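Long-range contacts in putative phosphatase (Bacteroides thetaiotaomicron, PDB 3KYA), which is a putative phosphatase that binds zinc ions, its physiological substrate and role not being established: residues G125-P130 against K170-S175; T109-R114 against C136-N141. One frame throughout, in Å; residues are numbered along the deposited sequence. Where two conformers were deposited one is given.

Contact 1. Residues G125-P130 against K170-S175. With EDO (1,2-ethanediol), chain J.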
# COMPACT_ATOMS: atom_id res chain seq x y z
N GLY A 125 2.97 -30.44 -29.76
CA GLY A 125 2.07 -31.47 -29.28
C GLY A 125 1.24 -31.08 -28.06
O GLY A 125 1.09 -29.91 -27.74
N PRO A 126 0.70 -32.09 -27.37
CA PRO A 126 -0.18 -31.88 -26.21
C PRO A 126 0.50 -31.24 -25.01
O PRO A 126 1.71 -31.46 -24.77
CB PRO A 126 -0.66 -33.31 -25.87
CG PRO A 126 0.44 -34.18 -26.34
CD PRO A 126 0.99 -33.53 -27.57
N PHE A 127 -0.25 -30.45 -24.23
CA PHE A 127 0.32 -29.85 -23.03
C PHE A 127 0.73 -30.92 -22.01
O PHE A 127 1.71 -30.74 -21.30
CB PHE A 127 -0.64 -28.90 -22.30
CG PHE A 127 -1.05 -27.66 -23.07
CD1 PHE A 127 -0.41 -27.25 -24.23
CD2 PHE A 127 -2.02 -26.83 -22.52
CE1 PHE A 127 -0.81 -26.10 -24.89
CE2 PHE A 127 -2.40 -25.66 -23.17
CZ PHE A 127 -1.79 -25.29 -24.36
N ASP A 128 -0.07 -31.99 -21.93
CA ASP A 128 0.16 -33.07 -20.96
C ASP A 128 0.61 -34.36 -21.63
O ASP A 128 0.41 -34.55 -22.83
CB ASP A 128 -1.13 -33.35 -20.20
CG ASP A 128 -1.58 -32.17 -19.38
OD1 ASP A 128 -0.73 -31.53 -18.72
OD2 ASP A 128 -2.80 -31.88 -19.39
N GLY A 129 1.19 -35.25 -20.84
CA GLY A 129 1.67 -36.55 -21.33
C GLY A 129 3.05 -36.85 -20.79
O GLY A 129 3.60 -36.05 -20.02
N PRO A 130 3.61 -38.00 -21.17
CA PRO A 130 4.95 -38.36 -20.73
C PRO A 130 6.01 -37.57 -21.49
O PRO A 130 5.75 -37.11 -22.60
CB PRO A 130 5.05 -39.85 -21.10
CG PRO A 130 4.15 -40.01 -22.25
CD PRO A 130 3.02 -39.03 -22.04
N LYS A 170 -7.77 -24.12 -25.82
CA LYS A 170 -8.97 -24.95 -25.89
C LYS A 170 -8.63 -26.42 -26.09
O LYS A 170 -9.12 -27.27 -25.33
CB LYS A 170 -9.92 -24.49 -27.01
CG LYS A 170 -11.23 -25.30 -27.11
CD LYS A 170 -12.00 -24.94 -28.38
CE LYS A 170 -13.30 -25.71 -28.51
NZ LYS A 170 -13.10 -27.19 -28.64
N ASN A 171 -7.82 -26.74 -27.09
CA ASN A 171 -7.48 -28.15 -27.33
C ASN A 171 -6.18 -28.57 -26.62
O ASN A 171 -5.79 -29.73 -26.70
CB ASN A 171 -7.48 -28.53 -28.83
CG ASN A 171 -6.35 -27.90 -29.62
OD1 ASN A 171 -6.19 -28.18 -30.81
ND2 ASN A 171 -5.58 -27.06 -28.97
N ARG A 172 -5.54 -27.63 -25.91
CA ARG A 172 -4.35 -27.90 -25.12
C ARG A 172 -3.24 -28.52 -25.98
O ARG A 172 -2.70 -29.59 -25.67
CB ARG A 172 -4.70 -28.77 -23.90
CG ARG A 172 -5.70 -28.06 -22.97
CD ARG A 172 -6.10 -28.86 -21.76
NE ARG A 172 -4.95 -29.32 -20.96
CZ ARG A 172 -4.32 -28.61 -20.03
NH1 ARG A 172 -4.64 -27.34 -19.77
NH2 ARG A 172 -3.31 -29.17 -19.37
N MSE A 173 -2.93 -27.82 -27.08
CA MSE A 173 -1.95 -28.24 -28.06
C MSE A 173 -1.07 -27.07 -28.44
O MSE A 173 -1.56 -25.96 -28.60
CB MSE A 173 -2.66 -28.68 -29.35
CG MSE A 173 -3.56 -29.91 -29.26
SE MSE A 173 -2.51 -31.53 -29.06
CE MSE A 173 -1.30 -31.26 -30.52
N LEU A 174 0.24 -27.33 -28.58
CA LEU A 174 1.21 -26.37 -29.06
C LEU A 174 1.51 -26.71 -30.52
O LEU A 174 1.77 -27.87 -30.85
CB LEU A 174 2.53 -26.45 -28.28
CG LEU A 174 3.68 -25.53 -28.70
CD1 LEU A 174 3.36 -24.07 -28.34
CD2 LEU A 174 4.99 -25.95 -28.02
N SER A 175 1.46 -25.70 -31.37
CA SER A 175 1.77 -25.87 -32.79
C SER A 175 2.64 -24.72 -33.29
O SER A 175 2.87 -23.73 -32.57
CB SER A 175 0.47 -26.01 -33.62
OG SER A 175 -0.31 -24.83 -33.51
C1 EDO J . 1.83 -29.95 -17.93
O1 EDO J . 0.70 -29.80 -17.06
C2 EDO J . 2.97 -29.05 -17.46
O2 EDO J . 4.24 -29.58 -17.86

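Contact 2. Residues T109-R114 against C136-N141. With EDO (1,2-ethanediol), chain J.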
# COMPACT_ATOMS: atom_id res chain seq x y z
N THR A 109 1.53 -23.91 -13.67
CA THR A 109 2.34 -24.20 -14.85
C THR A 109 1.42 -24.81 -15.91
O THR A 109 0.85 -25.88 -15.69
CB THR A 109 3.52 -25.13 -14.53
OG1 THR A 109 4.34 -24.52 -13.51
CG2 THR A 109 4.39 -25.40 -15.79
N LEU A 110 1.27 -24.11 -17.03
CA LEU A 110 0.38 -24.56 -18.12
C LEU A 110 1.01 -25.64 -18.99
O LEU A 110 0.41 -26.70 -19.23
CB LEU A 110 0.03 -23.37 -19.02
CG LEU A 110 -0.91 -23.64 -20.20
CD1 LEU A 110 -2.34 -23.91 -19.68
CD2 LEU A 110 -0.86 -22.52 -21.22
N CYS A 111 2.19 -25.36 -19.52
CA CYS A 111 2.86 -26.31 -20.42
C CYS A 111 4.33 -26.02 -20.50
O CYS A 111 4.78 -24.95 -20.07
CB CYS A 111 2.23 -26.28 -21.81
SG CYS A 111 2.29 -24.68 -22.62
N GLY A 112 5.08 -26.97 -21.06
CA GLY A 112 6.53 -26.87 -21.12
C GLY A 112 7.13 -27.53 -19.90
O GLY A 112 6.46 -27.74 -18.88
N TYR A 113 8.40 -27.90 -20.01
CA TYR A 113 9.15 -28.49 -18.90
C TYR A 113 10.64 -28.44 -19.19
O TYR A 113 11.07 -28.23 -20.32
CB TYR A 113 8.73 -29.93 -18.61
CG TYR A 113 9.14 -30.95 -19.66
CD1 TYR A 113 8.40 -31.11 -20.82
CD2 TYR A 113 10.24 -31.77 -19.46
CE1 TYR A 113 8.76 -32.06 -21.78
CE2 TYR A 113 10.61 -32.72 -20.40
CZ TYR A 113 9.87 -32.86 -21.56
OH TYR A 113 10.23 -33.80 -22.50
N ARG A 114 11.41 -28.63 -18.13
CA ARG A 114 12.85 -28.63 -18.22
C ARG A 114 13.32 -29.79 -17.34
O ARG A 114 13.14 -29.73 -16.11
CB ARG A 114 13.38 -27.28 -17.73
CG ARG A 114 14.86 -27.10 -17.81
CD ARG A 114 15.29 -25.80 -17.12
NE ARG A 114 16.73 -25.74 -16.93
CZ ARG A 114 17.56 -24.82 -17.43
NH1 ARG A 114 17.12 -23.78 -18.12
NH2 ARG A 114 18.86 -24.92 -17.16
N CYS A 136 7.27 -29.03 -25.44
CA CYS A 136 8.37 -28.34 -24.79
C CYS A 136 9.07 -27.42 -25.79
O CYS A 136 8.84 -27.51 -27.00
CB CYS A 136 9.35 -29.34 -24.18
SG CYS A 136 10.00 -30.61 -25.34
N GLY A 137 9.92 -26.53 -25.28
CA GLY A 137 10.67 -25.59 -26.10
C GLY A 137 10.83 -24.33 -25.28
O GLY A 137 11.54 -24.34 -24.27
N PHE A 138 10.17 -23.26 -25.73
CA PHE A 138 10.06 -21.98 -25.00
C PHE A 138 11.34 -21.37 -24.42
O PHE A 138 11.25 -20.60 -23.46
CB PHE A 138 9.09 -22.18 -23.82
CG PHE A 138 7.76 -22.78 -24.20
CD1 PHE A 138 6.82 -22.03 -24.87
CD2 PHE A 138 7.45 -24.10 -23.87
CE1 PHE A 138 5.60 -22.57 -25.23
CE2 PHE A 138 6.21 -24.66 -24.22
CZ PHE A 138 5.29 -23.89 -24.90
N SER A 139 12.49 -21.63 -25.05
CA SER A 139 13.78 -21.28 -24.43
C SER A 139 14.41 -19.94 -24.81
O SER A 139 15.28 -19.44 -24.09
CB SER A 139 14.77 -22.42 -24.67
OG SER A 139 15.01 -22.64 -26.04
N ASP A 140 13.96 -19.36 -25.92
CA ASP A 140 14.45 -18.04 -26.32
C ASP A 140 13.57 -16.97 -25.70
O ASP A 140 12.43 -17.25 -25.32
CB ASP A 140 14.44 -17.93 -27.83
CG ASP A 140 15.34 -18.94 -28.48
OD1 ASP A 140 16.55 -18.99 -28.15
OD2 ASP A 140 14.84 -19.70 -29.33
N ASN A 141 14.11 -15.76 -25.55
CA ASN A 141 13.36 -14.63 -25.01
C ASN A 141 12.11 -14.41 -25.87
O ASN A 141 12.20 -14.29 -27.10
CB ASN A 141 14.28 -13.40 -24.98
CG ASN A 141 13.67 -12.19 -24.27
OD1 ASN A 141 12.56 -11.79 -24.55
ND2 ASN A 141 14.45 -11.57 -23.38
C1 EDO J . 1.83 -29.95 -17.93
O1 EDO J . 0.70 -29.80 -17.06
C2 EDO J . 2.97 -29.05 -17.46
O2 EDO J . 4.24 -29.58 -17.86
O HOH W 1 9.99 -26.69 -22.37

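Contact 1. Residues G125-P130 against K170-S175
Gly125 and Leu174 form an antiparallel hydrogen-bonded pair through two backbone bonds, Leu174 N to Gly125 O at 2.8 Å, nearly straight, and Gly125 N to Leu174 O at 3.0 Å. Pro126 faces Met173 as the next, non-hydrogen-bonded pair. Beyond the strand proper a third bond follows, Phe127 N to Arg172 O at 3.0 Å; the same oxygen also receives a CA-H...O contact from Pro126.

Aromatic and apolar packing comes next. The Phe127 ring lies against the backbone at the turn, with Arg172 CA over the centre of one face, 3.6 Å from the centroid, a CH-pi contact. CG of Phe127 stands beside its own backbone N (chi1 -64°), which swings the ring across to Arg172. The ring plane and the guanidinium plane are 76° apart, and CD2 of Phe127 sits over one guanidinium face. Met173, a selenomethionine, bends at chi2 and chi3 and curls back over the partner strand, its SE 4.1 Å from Pro126 CB and its CE 3.5 Å from Gly125 C.

Charge provides the third element. Arg172 NH2 reaches Asp128 OD2 at 2.8 Å in a salt bridge that uses the syn side of the carboxylate but lies 34° out of its plane. The other oxygen, Asp128 OD1, accepts a bond from a 1,2-ethanediol hydroxyl, O1, so both ends of the carboxylate are engaged.

On its other side strand 173-178 pairs with 161-168, where Arg172, with its left-handed backbone, and Met173 both face Asp168, a zinc ligand, in a G1 beta bulge. Strand 125-126 is the outermost of the five strands of this antiparallel sheet, which is consistent with one blade of a beta-propeller.

Contact 2. Residues T109-R114 against C136-N141
Two cysteines each set sulfur against an aromatic ring of the other segment, in reciprocal fashion: Cys111 meets Phe138, and Cys136 meets Tyr113. Both sulfurs approach obliquely. Cys111 SG is 4.8 Å from the centroid of the Phe138 ring and closest to its CZ, at 3.8 Å; Cys136 SG is 4.9 Å from the centroid of the Tyr113 ring, while Cys136 CB makes the tighter contact, 3.7 Å from Tyr113 CE1. In Cys136 chi1 of 54° turns SG between the backbone N and the carbonyl carbon, where Tyr113 CE1 is also its nearest ring atom.

Between these two pairs lies Gly112. Its backbone angles call for glycine, and Phe138 CD2 stands too close for any beta carbon; its CA comes to 3.8 Å from Phe138 CE2, and the backbones come together at Gly112 and Cys136. The chain turns a corner at Cys111, after strand 105-110, which pairs with 467-473 in a sheet whose other strands come from the C-terminal end of the chain. This is consistent with the way beta-propellers close their ring, N-terminal and C-terminal strands sharing one blade. Phe138, in the loop leading to strand 141-147 of the adjoining sheet, packs on that corner and also touches Ile468.

Polar linkage runs through one water. It accepts from Gly137 N at 2.9 Å and from Tyr113 N at 3.1 Å, bridging the two backbones near the plane of the Phe138 ring, at its edge. Gly112 O receives a hydroxyl of 1,2-ethanediol, while Phe138 O is bonded to His461 NE2 of strand 457-462.

Overall arrangement
The segments alternate along the chain, 109-114, 125-130, 136-141 and 170-175, and the centres of the two contacts lie 12 Å apart. Contact 1 belongs to the outer edge of the five-stranded sheet made of 125-126 and 141-178; contact 2 joins the loop entering strand 141-147 to the corner after strand 105-110, in the sheet that holds 467-473. They meet directly: Phe127 packs on Leu110 and Cys111, and Leu174 on Phe138. One 1,2-ethanediol, probably from the crystallisation liquor, bridges Asp128 and Gly112. Together they join two neighbouring sheets of what is probably a six-bladed beta-propeller.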